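Local coordinates for protein thioredoxin (Thermosipho africanus, PDB 6MOS) that probably works as a thiol-disulfide oxidoreductase, passing electrons through a redox-active cysteine pair of the thioredoxin type, at residues M28-F33 with P80-D86. Numbering follows the deposited sequence.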
ATOM      1  N   MET A  28      -5.250  10.549   4.538  1.00 32.14           N
ATOM      2  CA  MET A  28      -5.031   9.138   4.174  1.00 29.57           C
ATOM      3  C   MET A  28      -3.554   8.827   4.017  1.00 38.34           C
ATOM      4  O   MET A  28      -2.706   9.721   4.039  1.00 39.54           O
ATOM      5  CB  MET A  28      -5.767   8.783   2.889  1.00 32.06           C
ATOM      6  CG  MET A  28      -7.275   8.756   3.028  1.00 39.34           C
ATOM      7  SD  MET A  28      -8.027   8.432   1.430  1.00 47.38           S
ATOM      8  CE  MET A  28      -7.672   6.688   1.209  1.00 34.22           C
ATOM      9  N   LYS A  29      -3.246   7.546   3.853  1.00 31.25           N
ATOM     10  CA  LYS A  29      -1.861   7.128   3.742  1.00 25.75           C
ATOM     11  C   LYS A  29      -1.840   5.770   3.073  1.00 21.93           C
ATOM     12  O   LYS A  29      -2.694   4.924   3.358  1.00 29.53           O
ATOM     13  CB  LYS A  29      -1.179   7.034   5.107  1.00 24.36           C
ATOM     14  CG  LYS A  29       0.321   6.884   5.005  1.00 28.02           C
ATOM     15  CD  LYS A  29       0.906   6.244   6.247  1.00 33.62           C
ATOM     16  CE  LYS A  29       2.411   6.157   6.128  1.00 33.84           C
ATOM     17  NZ  LYS A  29       3.053   5.627   7.366  1.00 29.31           N
ATOM     18  N   ILE A  30      -0.879   5.580   2.175  1.00 24.41           N
ATOM     19  CA  ILE A  30      -0.573   4.275   1.604  1.00 19.25           C
ATOM     20  C   ILE A  30       0.728   3.779   2.212  1.00 21.65           C
ATOM     21  O   ILE A  30       1.724   4.508   2.236  1.00 24.85           O
ATOM     22  CB  ILE A  30      -0.458   4.336   0.074  1.00 26.01           C
ATOM     23  CG1 ILE A  30      -1.787   4.814  -0.530  1.00 34.06           C
ATOM     24  CG2 ILE A  30       0.014   2.977  -0.480  1.00 26.36           C
ATOM     25  CD1 ILE A  30      -1.714   5.104  -2.017  1.00 34.29           C
ATOM     26  N   GLU A  31       0.723   2.540   2.695  1.00 22.48           N
ATOM     27  CA  GLU A  31       1.932   1.869   3.155  1.00 18.46           C
ATOM     28  C   GLU A  31       2.213   0.721   2.196  1.00 22.24           C
ATOM     29  O   GLU A  31       1.347  -0.130   1.984  1.00 24.35           O
ATOM     30  CB  GLU A  31       1.777   1.377   4.592  1.00 16.58           C
ATOM     31  CG  GLU A  31       1.859   2.579   5.580  1.00 21.44           C
ATOM     32  CD  GLU A  31       1.771   2.201   7.051  1.00 26.76           C
ATOM     33  OE1 GLU A  31       1.441   1.053   7.353  1.00 28.45           O
ATOM     34  OE2 GLU A  31       2.011   3.083   7.929  1.00 28.36           O
ATOM     35  N   TYR A  32       3.408   0.721   1.606  1.00 17.61           N
ATOM     36  CA  TYR A  32       3.796  -0.250   0.583  1.00 20.30           C
ATOM     37  C   TYR A  32       4.949  -1.067   1.146  1.00 21.88           C
ATOM     38  O   TYR A  32       6.033  -0.526   1.366  1.00 22.45           O
ATOM     39  CB  TYR A  32       4.213   0.469  -0.694  1.00 21.73           C
ATOM     40  CG  TYR A  32       4.562  -0.455  -1.832  1.00 21.69           C
ATOM     41  CD1 TYR A  32       3.568  -1.106  -2.531  1.00 22.72           C
ATOM     42  CD2 TYR A  32       5.882  -0.655  -2.213  1.00 20.16           C
ATOM     43  CE1 TYR A  32       3.879  -1.962  -3.569  1.00 26.05           C
ATOM     44  CE2 TYR A  32       6.210  -1.515  -3.259  1.00 28.44           C
ATOM     45  CZ  TYR A  32       5.198  -2.162  -3.929  1.00 26.56           C
ATOM     46  OH  TYR A  32       5.495  -3.014  -4.981  1.00 31.46           O
ATOM     47  N   PHE A  33       4.723  -2.358   1.375  1.00 21.53           N
ATOM     48  CA  PHE A  33       5.727  -3.238   1.969  1.00 20.29           C
ATOM     49  C   PHE A  33       6.412  -4.034   0.871  1.00 25.49           C
ATOM     50  O   PHE A  33       5.743  -4.662   0.045  1.00 19.92           O
ATOM     51  CB  PHE A  33       5.106  -4.182   2.998  1.00 18.74           C
ATOM     52  CG  PHE A  33       4.448  -3.470   4.156  1.00 21.25           C
ATOM     53  CD1 PHE A  33       3.132  -3.034   4.063  1.00 23.23           C
ATOM     54  CD2 PHE A  33       5.147  -3.244   5.333  1.00 26.54           C
ATOM     55  CE1 PHE A  33       2.518  -2.376   5.130  1.00 23.48           C
ATOM     56  CE2 PHE A  33       4.545  -2.586   6.407  1.00 23.80           C
ATOM     57  CZ  PHE A  33       3.234  -2.151   6.305  1.00 23.08           C
ATOM     58  N   PRO A  80       4.480  -8.135  -2.527  1.00 21.40           N
ATOM     59  CA  PRO A  80       4.090  -6.821  -1.992  1.00 22.62           C
ATOM     60  C   PRO A  80       2.873  -6.909  -1.073  1.00 24.73           C
ATOM     61  O   PRO A  80       2.030  -7.796  -1.251  1.00 23.76           O
ATOM     62  CB  PRO A  80       3.786  -6.016  -3.253  1.00 26.68           C
ATOM     63  CG  PRO A  80       3.327  -7.047  -4.247  1.00 24.51           C
ATOM     64  CD  PRO A  80       4.183  -8.270  -3.965  1.00 23.08           C
ATOM     65  N   THR A  81       2.800  -6.037  -0.066  1.00 23.61           N
ATOM     66  CA  THR A  81       1.569  -5.829   0.679  1.00 17.52           C
ATOM     67  C   THR A  81       1.261  -4.341   0.623  1.00 19.82           C
ATOM     68  O   THR A  81       2.168  -3.516   0.740  1.00 20.09           O
ATOM     69  CB  THR A  81       1.663  -6.314   2.146  1.00 18.92           C
ATOM     70  OG1 THR A  81       1.747  -7.748   2.206  1.00 23.46           O
ATOM     71  CG2 THR A  81       0.457  -5.850   2.963  1.00 25.38           C
ATOM     72  N   VAL A  82      -0.004  -4.006   0.392  1.00 22.41           N
ATOM     73  CA  VAL A  82      -0.453  -2.619   0.327  1.00 20.06           C
ATOM     74  C   VAL A  82      -1.487  -2.415   1.420  1.00 23.71           C
ATOM     75  O   VAL A  82      -2.448  -3.182   1.520  1.00 24.83           O
ATOM     76  CB  VAL A  82      -1.038  -2.262  -1.053  1.00 25.11           C
ATOM     77  CG1 VAL A  82      -1.574  -0.843  -1.034  1.00 24.44           C
ATOM     78  CG2 VAL A  82       0.023  -2.390  -2.125  1.00 23.26           C
ATOM     79  N   ILE A  83      -1.290  -1.391   2.251  1.00 22.26           N
ATOM     80  CA  ILE A  83      -2.265  -1.053   3.278  1.00 19.26           C
ATOM     81  C   ILE A  83      -2.693   0.383   3.029  1.00 22.64           C
ATOM     82  O   ILE A  83      -1.845   1.270   2.907  1.00 20.04           O
ATOM     83  CB  ILE A  83      -1.695  -1.227   4.698  1.00 21.28           C
ATOM     84  CG1 ILE A  83      -1.240  -2.675   4.926  1.00 24.93           C
ATOM     85  CG2 ILE A  83      -2.741  -0.878   5.748  1.00 22.55           C
ATOM     86  CD1 ILE A  83      -0.812  -2.949   6.351  1.00 24.64           C
ATOM     87  N   ILE A  84      -3.998   0.604   2.886  1.00 22.77           N
ATOM     88  CA  ILE A  84      -4.553   1.950   2.797  1.00 22.38           C
ATOM     89  C   ILE A  84      -5.063   2.340   4.178  1.00 23.79           C
ATOM     90  O   ILE A  84      -5.768   1.559   4.832  1.00 24.66           O
ATOM     91  CB  ILE A  84      -5.667   2.021   1.737  1.00 31.19           C
ATOM     92  CG1 ILE A  84      -5.138   1.496   0.394  1.00 25.55           C
ATOM     93  CG2 ILE A  84      -6.162   3.447   1.596  1.00 28.98           C
ATOM     94  CD1 ILE A  84      -6.199   1.364  -0.682  1.00 36.61           C
ATOM     95  N   LEU A  85      -4.686   3.526   4.646  1.00 26.63           N
ATOM     96  CA  LEU A  85      -5.075   3.962   5.977  1.00 26.98           C
ATOM     97  C   LEU A  85      -5.665   5.361   5.924  1.00 27.35           C
ATOM     98  O   LEU A  85      -5.387   6.144   5.011  1.00 26.98           O
ATOM     99  CB  LEU A  85      -3.894   3.953   6.962  1.00 26.46           C
ATOM    100  CG  LEU A  85      -3.175   2.622   7.179  1.00 24.85           C
ATOM    101  CD1 LEU A  85      -1.920   2.557   6.321  1.00 29.18           C
ATOM    102  CD2 LEU A  85      -2.849   2.397   8.641  1.00 39.44           C
ATOM    103  N   ASP A  86      -6.470   5.662   6.940  0.79 27.28           N
ATOM    104  CA  ASP A  86      -7.009   6.996   7.163  0.79 34.28           C
ATOM    105  C   ASP A  86      -7.011   7.242   8.663  0.79 37.41           C
ATOM    106  O   ASP A  86      -7.675   6.512   9.404  0.79 41.31           O
ATOM    107  CB  ASP A  86      -8.420   7.123   6.591  0.79 35.20           C
ATOM    108  CG  ASP A  86      -8.977   8.525   6.712  0.79 47.71           C
ATOM    109  OD1 ASP A  86      -8.193   9.461   6.982  0.79 52.35           O
ATOM    110  OD2 ASP A  86     -10.201   8.689   6.532  0.79 46.61           O
TER
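P80, which follows a cis peptide bond as in thioredoxins generally, lies beside the Y32 ring, its CB 3.9 Å from Y32 OH. This is the central antiparallel strand pair of the thioredoxin fold, 29-33 against 81-86. Y32 has CG anti to the backbone N (chi1 -177°), which lays its ring alongside P80; its OH hydrogen-bonds the backbone O of C41, one of the two cysteines of the disulfide. T81 and F33 exchange backbone bonds: F33 N to T81 O is nearly straight, whereas T81 N to F33 O is longer, at 3.3 Å. T81 O also lies at the edge of the F33 ring. V82 sends CG2 to the edge of the Y32 ring, 3.8 Å from CD1. I83 forms two backbone bonds with E31, and its CD1 meets F33 CE1 at 3.6 Å. I84, on the face packed by helix 100-115, sets CG2 against M28 CE. L85 and K29 exchange backbone hydrogen bonds, that from K29 N to L85 O being bent (137°). L85 also crosses E31, with CD1 3.8 Å from E31 CD. E31 OE2 forms a salt bridge with K29 NZ through its anti lone pair, and OE1 bonds Y70; NZ makes a second salt bridge, to E60. With an alanine at E31, Y70 OH would probably lose this acceptor, K29 one of its two carboxylates and L85 CD1 part of its cover. D86 bonds Y110 through OD2, while its CG sits 4.1 Å from M28 CG.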